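Long-range contacts in beta-hexosaminidase Amuc_2018 (Akkermansia muciniphila, PDB 6JEB), which hydrolyses terminal non-reducing N-acetylhexosamine residues from N-acetyl-beta-D-hexosaminides, such as those at the ends of N-glycans and chitobiose: residues S347-Y352 with W366-T371; D354-Q359 with L411-P416; E402-L407 with P464-E469. All coordinates share one frame; numbering follows the deposited sequence. Where two conformers were deposited one is given.

Contact 1. Residues S347-Y352 with W366-T371; sequences SSEYCY and WMKTTT. With ACM (acetamide), chain C.
A polar, water-bridged contact between K368 and T370 on one side and the backbone carbonyls of S348, E349 and Y352 on the other ties together two parts of the long loop that leaves strand 342-345 of the catalytic barrel and leads to helix 372-376. The ammonium group of K368 gives the one direct hydrogen bond between the segments, NZ to E349 O at 2.9 Å, arriving 28° out of the carbonyl plane. A bend at the end of the lysine chain (chi4 85°) turns NZ back toward its own segment, where it also donates to T370 OG1 at 2.9 Å. The carboxylate of E349 looks elsewhere, to a salt bridge with K374. T370 turns both branches to this interface: CG2 lies 3.7 Å from E349 O, while OG1 donates to a water at 2.7 Å, and that water donates to S348 O and Y352 O. One threonine hydroxyl thus accepts from the lysine and, through the water, reaches two carbonyls of the other segment. The start of 347-352 is braced by S347, whose OG accepts from E349 N in an ST turn. Further on, the ring of Y352, with S348 CB over one face, carries OH to the oxygen of acetamide at 2.7 Å. Acetamide is also hydrogen-bonded to D257, a pairing consistent with the grip on the substrate N-acetyl group in the substrate-assisted mechanism of family 20 glycoside hydrolases.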
loop_
_atom_site.group_PDB
_atom_site.type_symbol
_atom_site.label_atom_id
_atom_site.label_comp_id
_atom_site.label_asym_id
_atom_site.label_seq_id
_atom_site.Cartn_x
_atom_site.Cartn_y
_atom_site.Cartn_z
ATOM N N SER A 347 -6.342 2.798 8.448
ATOM C CA SER A 347 -7.039 2.223 9.592
ATOM C C SER A 347 -7.448 0.782 9.331
ATOM O O SER A 347 -8.132 0.484 8.346
ATOM C CB SER A 347 -8.292 3.032 9.894
ATOM O OG SER A 347 -9.148 2.266 10.728
ATOM N N SER A 348 -7.048 -0.110 10.241
ATOM C CA SER A 348 -7.332 -1.527 10.065
ATOM C C SER A 348 -8.821 -1.836 10.133
ATOM O O SER A 348 -9.232 -2.924 9.721
ATOM C CB SER A 348 -6.558 -2.351 11.092
ATOM O OG SER A 348 -6.978 -2.051 12.410
ATOM N N GLU A 349 -9.637 -0.907 10.634
ATOM C CA GLU A 349 -11.085 -1.088 10.642
ATOM C C GLU A 349 -11.675 -1.055 9.237
ATOM O O GLU A 349 -12.766 -1.596 9.019
ATOM C CB GLU A 349 -11.734 -0.004 11.517
ATOM C CG GLU A 349 -13.244 -0.127 11.724
ATOM C CD GLU A 349 -13.782 0.833 12.783
ATOM O OE1 GLU A 349 -13.022 1.166 13.715
ATOM O OE2 GLU A 349 -14.961 1.251 12.690
ATOM N N TYR A 350 -10.975 -0.438 8.280
ATOM C CA TYR A 350 -11.495 -0.227 6.934
ATOM C C TYR A 350 -10.551 -0.709 5.843
ATOM O O TYR A 350 -10.996 -1.030 4.731
ATOM C CB TYR A 350 -11.716 1.270 6.684
ATOM C CG TYR A 350 -12.719 1.922 7.595
ATOM C CD1 TYR A 350 -12.326 2.484 8.802
ATOM C CD2 TYR A 350 -14.064 1.984 7.246
ATOM C CE1 TYR A 350 -13.238 3.084 9.642
ATOM C CE2 TYR A 350 -14.990 2.591 8.082
ATOM C CZ TYR A 350 -14.570 3.137 9.277
ATOM O OH TYR A 350 -15.480 3.734 10.117
ATOM N N CYS A 351 -9.245 -0.729 6.128
ATOM C CA CYS A 351 -8.231 -0.779 5.082
ATOM C C CYS A 351 -7.385 -2.033 5.097
ATOM O O CYS A 351 -6.569 -2.214 4.182
ATOM C CB CYS A 351 -7.274 0.417 5.202
ATOM S SG CYS A 351 -8.076 2.020 5.104
ATOM N N TYR A 352 -7.529 -2.885 6.109
ATOM C CA TYR A 352 -6.723 -4.098 6.218
ATOM C C TYR A 352 -7.426 -5.182 5.410
ATOM O O TYR A 352 -8.358 -5.833 5.891
ATOM C CB TYR A 352 -6.503 -4.461 7.687
ATOM C CG TYR A 352 -5.238 -3.839 8.238
ATOM C CD1 TYR A 352 -4.844 -2.556 7.848
ATOM C CD2 TYR A 352 -4.428 -4.529 9.140
ATOM C CE1 TYR A 352 -3.677 -1.981 8.333
ATOM C CE2 TYR A 352 -3.261 -3.962 9.634
ATOM C CZ TYR A 352 -2.888 -2.690 9.219
ATOM O OH TYR A 352 -1.718 -2.136 9.684
ATOM N N TRP A 366 -8.996 -14.863 14.755
ATOM C CA TRP A 366 -8.884 -13.542 15.367
ATOM C C TRP A 366 -9.401 -12.389 14.510
ATOM O O TRP A 366 -9.795 -11.357 15.061
ATOM C CB TRP A 366 -7.439 -13.264 15.794
ATOM C CG TRP A 366 -6.488 -13.143 14.646
ATOM C CD1 TRP A 366 -5.809 -14.156 14.033
ATOM C CD2 TRP A 366 -6.106 -11.938 13.971
ATOM N NE1 TRP A 366 -5.031 -13.659 13.016
ATOM C CE2 TRP A 366 -5.194 -12.299 12.957
ATOM C CE3 TRP A 366 -6.447 -10.588 14.124
ATOM C CZ2 TRP A 366 -4.616 -11.362 12.102
ATOM C CZ3 TRP A 366 -5.875 -9.657 13.269
ATOM C CH2 TRP A 366 -4.970 -10.049 12.272
ATOM N N MET A 367 -9.400 -12.526 13.183
ATOM C CA MET A 367 -9.696 -11.379 12.330
ATOM C C MET A 367 -11.179 -11.039 12.360
ATOM O O MET A 367 -12.036 -11.921 12.236
ATOM C CB MET A 367 -9.295 -11.664 10.887
ATOM C CG MET A 367 -7.816 -11.851 10.649
ATOM S SD MET A 367 -7.604 -12.278 8.918
ATOM C CE MET A 367 -5.817 -12.229 8.758
ATOM N N LYS A 368 -11.480 -9.750 12.504
ATOM C CA LYS A 368 -12.841 -9.285 12.292
ATOM C C LYS A 368 -13.159 -9.282 10.800
ATOM O O LYS A 368 -12.272 -9.307 9.943
ATOM C CB LYS A 368 -13.025 -7.870 12.845
ATOM C CG LYS A 368 -12.571 -6.753 11.908
ATOM C CD LYS A 368 -13.054 -5.393 12.400
ATOM C CE LYS A 368 -12.698 -4.258 11.436
ATOM N NZ LYS A 368 -13.686 -4.054 10.320
ATOM N N THR A 369 -14.450 -9.257 10.490
ATOM C CA THR A 369 -14.896 -9.134 9.112
ATOM C C THR A 369 -14.937 -7.659 8.730
ATOM O O THR A 369 -15.427 -6.828 9.500
ATOM C CB THR A 369 -16.280 -9.768 8.956
ATOM O OG1 THR A 369 -16.196 -11.156 9.292
ATOM C CG2 THR A 369 -16.791 -9.630 7.520
ATOM N N THR A 370 -14.394 -7.333 7.556
ATOM C CA THR A 370 -14.543 -6.008 6.960
ATOM C C THR A 370 -15.272 -6.194 5.635
ATOM O O THR A 370 -14.666 -6.592 4.635
ATOM C CB THR A 370 -13.194 -5.330 6.753
ATOM O OG1 THR A 370 -12.505 -5.237 8.010
ATOM C CG2 THR A 370 -13.400 -3.925 6.162
ATOM N N THR A 371 -16.575 -5.922 5.629
ATOM C CA THR A 371 -17.347 -6.093 4.411
ATOM C C THR A 371 -17.049 -4.957 3.439
ATOM O O THR A 371 -16.468 -3.923 3.794
ATOM C CB THR A 371 -18.844 -6.088 4.714
ATOM O OG1 THR A 371 -19.216 -4.808 5.241
ATOM C CG2 THR A 371 -19.210 -7.197 5.703
HETATM C C1 ACM C . 0.977 -3.589 11.081
HETATM O O ACM C . -0.157 -3.920 10.936
HETATM N N ACM C . 1.860 -4.476 11.768
HETATM C C2 ACM C . 1.537 -2.268 10.583
HETATM O O HOH W 1 -10.091 -4.151 7.452
#

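Contact 2. Residues D354-Q359 with L411-P416; sequences DFPQIQ and LYRAYP
R413 and Q357 carry this buried contact, in which the last turn of helix 407-414 meets the loop following strand 342-345, both of them elements of the family 20 TIM-barrel domain. From CB the arginine leaves with CG beside its own backbone N, and a bend at chi2 (-144°) sends the rest of the chain toward the other segment. CD comes to 3.4 Å from D354 O. NE turns to E463 in a salt bridge, and NH2 is taken by R362 O. NH1 donates to D354 O at 2.8 Å, with the acceptor almost in the guanidinium plane; the carbonyl gripped in this way belongs to a residue that binds substrate. The backbone of P356 covers part of one face of the guanidinium, its CA standing 3.5 Å above the plane toward the rim, and the proline ring runs alongside with CD 3.6 Å from NH1. Bonds through all three guanidinium nitrogens, together with the proline, leave the planar group little freedom to rotate, and E463 would be expected to offset its buried charge.

Q357 works in the other direction, from the loop to the end of the helix. Its amide plane is turned 63° from the ring of Y412, whose CE2 is 3.4 Å from NE2, while the phenol OH is held by N462 and Q361. Both ends of the amide are used: OE1 accepts from a water that also donates to R413 O, and lies beside CD of P416, the proline after the cis peptide. NE2 donates to Y412 O at 2.8 Å in a nearly straight bond (166°), with the carbonyl oxygen in the amide plane but the nitrogen above the carbonyl plane.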
loop_
_atom_site.group_PDB
_atom_site.type_symbol
_atom_site.label_atom_id
_atom_site.label_comp_id
_atom_site.label_asym_id
_atom_site.label_seq_id
_atom_site.Cartn_x
_atom_site.Cartn_y
_atom_site.Cartn_z
ATOM N N ASP A 354 -6.411 -8.029 4.358
ATOM C CA ASP A 354 -6.230 -9.421 4.740
ATOM C C ASP A 354 -7.423 -9.956 5.528
ATOM O O ASP A 354 -7.609 -11.176 5.588
ATOM C CB ASP A 354 -4.913 -9.610 5.512
ATOM C CG ASP A 354 -4.775 -8.676 6.714
ATOM O OD1 ASP A 354 -5.179 -7.495 6.626
ATOM O OD2 ASP A 354 -4.232 -9.122 7.753
ATOM N N PHE A 355 -8.242 -9.079 6.112
ATOM C CA PHE A 355 -9.375 -9.537 6.907
ATOM C C PHE A 355 -10.450 -10.102 5.977
ATOM O O PHE A 355 -10.569 -9.671 4.827
ATOM C CB PHE A 355 -9.970 -8.377 7.716
ATOM C CG PHE A 355 -9.046 -7.797 8.780
ATOM C CD1 PHE A 355 -7.786 -8.330 9.028
ATOM C CD2 PHE A 355 -9.457 -6.702 9.526
ATOM C CE1 PHE A 355 -6.952 -7.783 10.012
ATOM C CE2 PHE A 355 -8.635 -6.147 10.506
ATOM C CZ PHE A 355 -7.380 -6.691 10.749
ATOM N N PRO A 356 -11.236 -11.079 6.440
ATOM C CA PRO A 356 -12.274 -11.655 5.572
ATOM C C PRO A 356 -13.329 -10.616 5.215
ATOM O O PRO A 356 -13.662 -9.738 6.013
ATOM C CB PRO A 356 -12.866 -12.786 6.424
ATOM C CG PRO A 356 -12.584 -12.376 7.848
ATOM C CD PRO A 356 -11.240 -11.680 7.788
ATOM N N GLN A 357 -13.861 -10.724 3.991
ATOM C CA GLN A 357 -14.838 -9.749 3.517
ATOM C C GLN A 357 -16.283 -10.196 3.687
ATOM O O GLN A 357 -17.187 -9.359 3.593
ATOM C CB GLN A 357 -14.580 -9.368 2.058
ATOM C CG GLN A 357 -14.846 -10.469 1.036
ATOM C CD GLN A 357 -14.004 -10.258 -0.202
ATOM O OE1 GLN A 357 -14.291 -9.380 -1.012
ATOM N NE2 GLN A 357 -12.930 -11.034 -0.334
ATOM N N ILE A 358 -16.523 -11.484 3.925
ATOM C CA ILE A 358 -17.859 -11.998 4.200
ATOM C C ILE A 358 -17.780 -12.833 5.467
ATOM O O ILE A 358 -16.887 -13.680 5.600
ATOM C CB ILE A 358 -18.405 -12.827 3.019
ATOM C CG1 ILE A 358 -18.647 -11.912 1.814
ATOM C CG2 ILE A 358 -19.687 -13.561 3.417
ATOM C CD1 ILE A 358 -18.956 -12.655 0.539
ATOM N N GLN A 359 -18.694 -12.581 6.399
ATOM C CA GLN A 359 -18.696 -13.299 7.667
ATOM C C GLN A 359 -18.761 -14.803 7.423
ATOM O O GLN A 359 -19.577 -15.288 6.633
ATOM C CB GLN A 359 -19.889 -12.847 8.511
ATOM C CG GLN A 359 -19.935 -13.465 9.903
ATOM C CD GLN A 359 -18.781 -13.014 10.782
ATOM O OE1 GLN A 359 -18.447 -11.829 10.830
ATOM N NE2 GLN A 359 -18.164 -13.961 11.479
ATOM N N LEU A 411 -5.776 -11.524 -4.854
ATOM C CA LEU A 411 -6.814 -10.758 -5.532
ATOM C C LEU A 411 -8.180 -11.027 -4.927
ATOM O O LEU A 411 -9.029 -10.128 -4.907
ATOM C CB LEU A 411 -6.829 -11.076 -7.028
ATOM C CG LEU A 411 -5.601 -10.622 -7.822
ATOM C CD1 LEU A 411 -5.726 -11.087 -9.275
ATOM C CD2 LEU A 411 -5.411 -9.105 -7.740
ATOM N N TYR A 412 -8.416 -12.251 -4.441
ATOM C CA TYR A 412 -9.707 -12.544 -3.834
ATOM C C TYR A 412 -9.977 -11.624 -2.651
ATOM O O TYR A 412 -11.094 -11.120 -2.495
ATOM C CB TYR A 412 -9.819 -14.011 -3.403
ATOM C CG TYR A 412 -11.225 -14.280 -2.942
ATOM C CD1 TYR A 412 -12.213 -14.630 -3.854
ATOM C CD2 TYR A 412 -11.580 -14.121 -1.606
ATOM C CE1 TYR A 412 -13.520 -14.839 -3.447
ATOM C CE2 TYR A 412 -12.878 -14.311 -1.186
ATOM C CZ TYR A 412 -13.843 -14.677 -2.111
ATOM O OH TYR A 412 -15.133 -14.860 -1.700
ATOM N N ARG A 413 -8.969 -11.403 -1.798
ATOM C CA ARG A 413 -9.181 -10.515 -0.657
ATOM C C ARG A 413 -8.984 -9.043 -1.004
ATOM O O ARG A 413 -9.644 -8.189 -0.408
ATOM C CB ARG A 413 -8.350 -10.950 0.556
ATOM C CG ARG A 413 -8.843 -12.281 1.101
ATOM C CD ARG A 413 -8.790 -12.437 2.622
ATOM N NE ARG A 413 -9.511 -13.654 2.994
ATOM C CZ ARG A 413 -9.729 -14.082 4.241
ATOM N NH1 ARG A 413 -9.271 -13.402 5.286
ATOM N NH2 ARG A 413 -10.414 -15.208 4.436
ATOM N N ALA A 414 -8.127 -8.725 -1.975
ATOM C CA ALA A 414 -7.906 -7.320 -2.307
ATOM C C ALA A 414 -9.128 -6.692 -2.966
ATOM O O ALA A 414 -9.464 -5.540 -2.674
ATOM C CB ALA A 414 -6.670 -7.161 -3.193
ATOM N N TYR A 415 -9.802 -7.431 -3.873
ATOM C CA TYR A 415 -10.938 -6.936 -4.643
ATOM C C TYR A 415 -12.220 -7.642 -4.223
ATOM O O TYR A 415 -12.196 -8.830 -3.885
ATOM C CB TYR A 415 -10.710 -7.135 -6.153
ATOM C CG TYR A 415 -9.645 -6.194 -6.661
ATOM C CD1 TYR A 415 -9.976 -4.910 -7.084
ATOM C CD2 TYR A 415 -8.302 -6.556 -6.636
ATOM C CE1 TYR A 415 -9.008 -4.024 -7.494
ATOM C CE2 TYR A 415 -7.314 -5.675 -7.053
ATOM C CZ TYR A 415 -7.677 -4.407 -7.472
ATOM O OH TYR A 415 -6.720 -3.517 -7.878
ATOM N N PRO A 416 -13.372 -6.947 -4.246
ATOM C CA PRO A 416 -13.576 -5.567 -4.708
ATOM C C PRO A 416 -13.336 -4.472 -3.666
ATOM O O PRO A 416 -13.597 -3.316 -3.980
ATOM C CB PRO A 416 -15.059 -5.558 -5.092
ATOM C CG PRO A 416 -15.669 -6.502 -4.117
ATOM C CD PRO A 416 -14.658 -7.628 -4.008
HETATM O O HOH W 2 -12.231 -7.405 -1.179
#

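Contact 3. Residues E402-L407 with P464-E469; sequences ERLPDL and PAFRWE
R403 and W468 meet along much of the arginine chain, which crosses the indole at a slant. A bend at chi2 (-76°) brings CD of R403 to 3.9 Å from W468 CE3, and its NH1 comes to 3.6 Å from W468 CB, which sits at the guanidinium edge. At the tip NH1 forms a salt bridge with E469 OE2 at 3.0 Å. The oxygen is met on its syn side, but the carboxylate and guanidinium planes are 72° apart, so the two groups do not form a flat, two-bond pair. A water joins NH2 to the same OE2. E469 ends the deposited chain and is poorly ordered, which suggests that this ion pair is mobile.

The backbone oxygen of R403 points in among the aromatics: F466 CE1 lies 3.2 Å away and W468 CZ3, at the indole edge, 3.4 Å. Beside them P405 sets CD 4.0 Å from W468 CH2, and L404 CD2 approaches the edge of the F466 ring. Thus the C-terminal tail, which follows helix 434-452, folds back over the loop after strand 392-399, the last strand of the TIM barrel, where E402 contributes to substrate binding.

A second shell fixes the aromatic groups. W468 NE1 is hydrogen-bonded to D157, whose carboxylate also pairs with R467, and CG of R467 lies over one face of the indole. F155 meets W468 edge-to-face and makes a cation-pi contact with R403. F466 is met edge-to-face by W364, and its ring also adjoins that of H409 on helix 407-414, the helix capped at its start by D406.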
loop_
_atom_site.group_PDB
_atom_site.type_symbol
_atom_site.label_atom_id
_atom_site.label_comp_id
_atom_site.label_asym_id
_atom_site.label_seq_id
_atom_site.Cartn_x
_atom_site.Cartn_y
_atom_site.Cartn_z
ATOM N N GLU A 402 0.333 -13.087 5.410
ATOM C CA GLU A 402 0.601 -14.259 6.247
ATOM C C GLU A 402 -0.166 -15.470 5.733
ATOM O O GLU A 402 0.374 -16.584 5.669
ATOM C CB GLU A 402 0.194 -14.004 7.709
ATOM C CG GLU A 402 1.076 -13.042 8.502
ATOM C CD GLU A 402 0.578 -11.611 8.457
ATOM O OE1 GLU A 402 -0.092 -11.245 7.469
ATOM O OE2 GLU A 402 0.841 -10.854 9.421
ATOM N N ARG A 403 -1.429 -15.265 5.345
ATOM C CA ARG A 403 -2.329 -16.354 4.984
ATOM C C ARG A 403 -2.772 -16.294 3.523
ATOM O O ARG A 403 -3.773 -16.921 3.162
ATOM C CB ARG A 403 -3.556 -16.352 5.898
ATOM C CG ARG A 403 -3.247 -16.559 7.366
ATOM C CD ARG A 403 -2.914 -18.009 7.670
ATOM N NE ARG A 403 -2.850 -18.230 9.108
ATOM C CZ ARG A 403 -2.851 -19.428 9.678
ATOM N NH1 ARG A 403 -2.894 -20.521 8.925
ATOM N NH2 ARG A 403 -2.810 -19.531 11.000
ATOM N N LEU A 404 -2.058 -15.565 2.665
ATOM C CA LEU A 404 -2.447 -15.427 1.260
ATOM C C LEU A 404 -1.297 -15.910 0.387
ATOM O O LEU A 404 -0.382 -15.138 0.063
ATOM C CB LEU A 404 -2.850 -13.991 0.931
ATOM C CG LEU A 404 -4.025 -13.457 1.754
ATOM C CD1 LEU A 404 -4.229 -11.959 1.515
ATOM C CD2 LEU A 404 -5.315 -14.235 1.453
ATOM N N PRO A 405 -1.300 -17.184 -0.013
ATOM C CA PRO A 405 -0.086 -17.789 -0.576
ATOM C C PRO A 405 0.153 -17.576 -2.062
ATOM O O PRO A 405 1.248 -17.916 -2.530
ATOM C CB PRO A 405 -0.275 -19.284 -0.260
ATOM C CG PRO A 405 -1.766 -19.464 -0.275
ATOM C CD PRO A 405 -2.332 -18.189 0.303
ATOM N N ASP A 406 -0.805 -17.035 -2.813
ATOM C CA ASP A 406 -0.619 -16.830 -4.243
ATOM C C ASP A 406 -1.506 -15.681 -4.712
ATOM O O ASP A 406 -2.338 -15.164 -3.961
ATOM C CB ASP A 406 -0.866 -18.127 -5.035
ATOM C CG ASP A 406 -2.255 -18.710 -4.807
ATOM O OD1 ASP A 406 -3.199 -17.952 -4.516
ATOM O OD2 ASP A 406 -2.401 -19.945 -4.919
ATOM N N LEU A 407 -1.322 -15.297 -5.980
ATOM C CA LEU A 407 -2.058 -14.156 -6.522
ATOM C C LEU A 407 -3.561 -14.402 -6.501
ATOM O O LEU A 407 -4.344 -13.478 -6.253
ATOM C CB LEU A 407 -1.585 -13.843 -7.943
ATOM C CG LEU A 407 -2.301 -12.686 -8.642
ATOM C CD1 LEU A 407 -1.940 -11.366 -7.977
ATOM C CD2 LEU A 407 -1.951 -12.666 -10.124
ATOM N N PRO A 464 -10.972 -19.065 -2.761
ATOM C CA PRO A 464 -10.138 -20.237 -3.061
ATOM C C PRO A 464 -9.768 -20.987 -1.788
ATOM O O PRO A 464 -9.615 -20.402 -0.715
ATOM C CB PRO A 464 -8.901 -19.629 -3.732
ATOM C CG PRO A 464 -9.400 -18.349 -4.345
ATOM C CD PRO A 464 -10.452 -17.836 -3.386
ATOM N N ALA A 465 -9.646 -22.304 -1.917
ATOM C CA ALA A 465 -9.375 -23.147 -0.764
ATOM C C ALA A 465 -7.998 -22.855 -0.177
ATOM O O ALA A 465 -7.061 -22.485 -0.889
ATOM C CB ALA A 465 -9.433 -24.615 -1.176
ATOM N N PHE A 466 -7.883 -23.041 1.138
ATOM C CA PHE A 466 -6.621 -22.943 1.856
ATOM C C PHE A 466 -6.172 -24.332 2.286
ATOM O O PHE A 466 -6.989 -25.241 2.458
ATOM C CB PHE A 466 -6.759 -22.078 3.113
ATOM C CG PHE A 466 -7.125 -20.652 2.836
ATOM C CD1 PHE A 466 -6.143 -19.723 2.536
ATOM C CD2 PHE A 466 -8.447 -20.234 2.890
ATOM C CE1 PHE A 466 -6.473 -18.399 2.284
ATOM C CE2 PHE A 466 -8.782 -18.911 2.641
ATOM C CZ PHE A 466 -7.795 -17.992 2.335
ATOM N N ARG A 467 -4.865 -24.491 2.473
ATOM C CA ARG A 467 -4.332 -25.773 2.910
ATOM C C ARG A 467 -4.233 -25.895 4.425
ATOM O O ARG A 467 -4.003 -27.001 4.929
ATOM C CB ARG A 467 -2.953 -26.027 2.292
ATOM C CG ARG A 467 -1.809 -25.370 3.049
ATOM C CD ARG A 467 -0.454 -25.777 2.480
ATOM N NE ARG A 467 -0.288 -25.340 1.099
ATOM C CZ ARG A 467 0.448 -24.298 0.727
ATOM N NH1 ARG A 467 1.101 -23.587 1.636
ATOM N NH2 ARG A 467 0.535 -23.971 -0.556
ATOM N N TRP A 468 -4.403 -24.803 5.161
ATOM C CA TRP A 468 -4.188 -24.795 6.600
ATOM C C TRP A 468 -5.500 -25.007 7.342
ATOM O O TRP A 468 -6.535 -24.454 6.961
ATOM C CB TRP A 468 -3.578 -23.465 7.040
ATOM C CG TRP A 468 -2.362 -23.079 6.265
ATOM C CD1 TRP A 468 -1.162 -23.732 6.242
ATOM C CD2 TRP A 468 -2.217 -21.939 5.412
ATOM N NE1 TRP A 468 -0.288 -23.078 5.411
ATOM C CE2 TRP A 468 -0.908 -21.971 4.894
ATOM C CE3 TRP A 468 -3.071 -20.896 5.032
ATOM C CZ2 TRP A 468 -0.424 -20.997 4.020
ATOM C CZ3 TRP A 468 -2.593 -19.937 4.164
ATOM C CH2 TRP A 468 -1.278 -19.989 3.671
ATOM N N GLU A 469 -5.439 -25.808 8.403
ATOM C CA GLU A 469 -6.548 -25.974 9.347
ATOM C C GLU A 469 -7.895 -26.249 8.678
ATOM O O GLU A 469 -8.953 -26.011 9.263
ATOM C CB GLU A 469 -6.634 -24.752 10.266
ATOM C CG GLU A 469 -5.360 -24.520 11.071
ATOM C CD GLU A 469 -4.871 -23.082 11.017
ATOM O OE1 GLU A 469 -5.651 -22.175 11.377
ATOM O OE2 GLU A 469 -3.705 -22.862 10.613
HETATM O O HOH W 3 -1.976 -21.991 12.678
#

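In the fold
The three contacts form a series beside the substrate site, with contact 2 touching both of the others. Contacts 1 and 2, with centres 10 Å apart, share the loop after strand 342-345 and interleave along the chain: T370 N meets P356 O at 2.9 Å and T369 OG1 meets Q359 OE1 at 2.8 Å, both probable hydrogen bonds. Contact 2 adjoins contact 3, 12 Å away, by packing of Y412 CG on P464 CD (3.7 Å) and of R413 on L404. Contacts 1 and 3 do not touch, their centres lying 18 Å apart. Each nevertheless supplies one substrate-binding residue, Y352, D354 and E402 in turn; the side chains of D354 and E402 are each about 7 Å from acetamide.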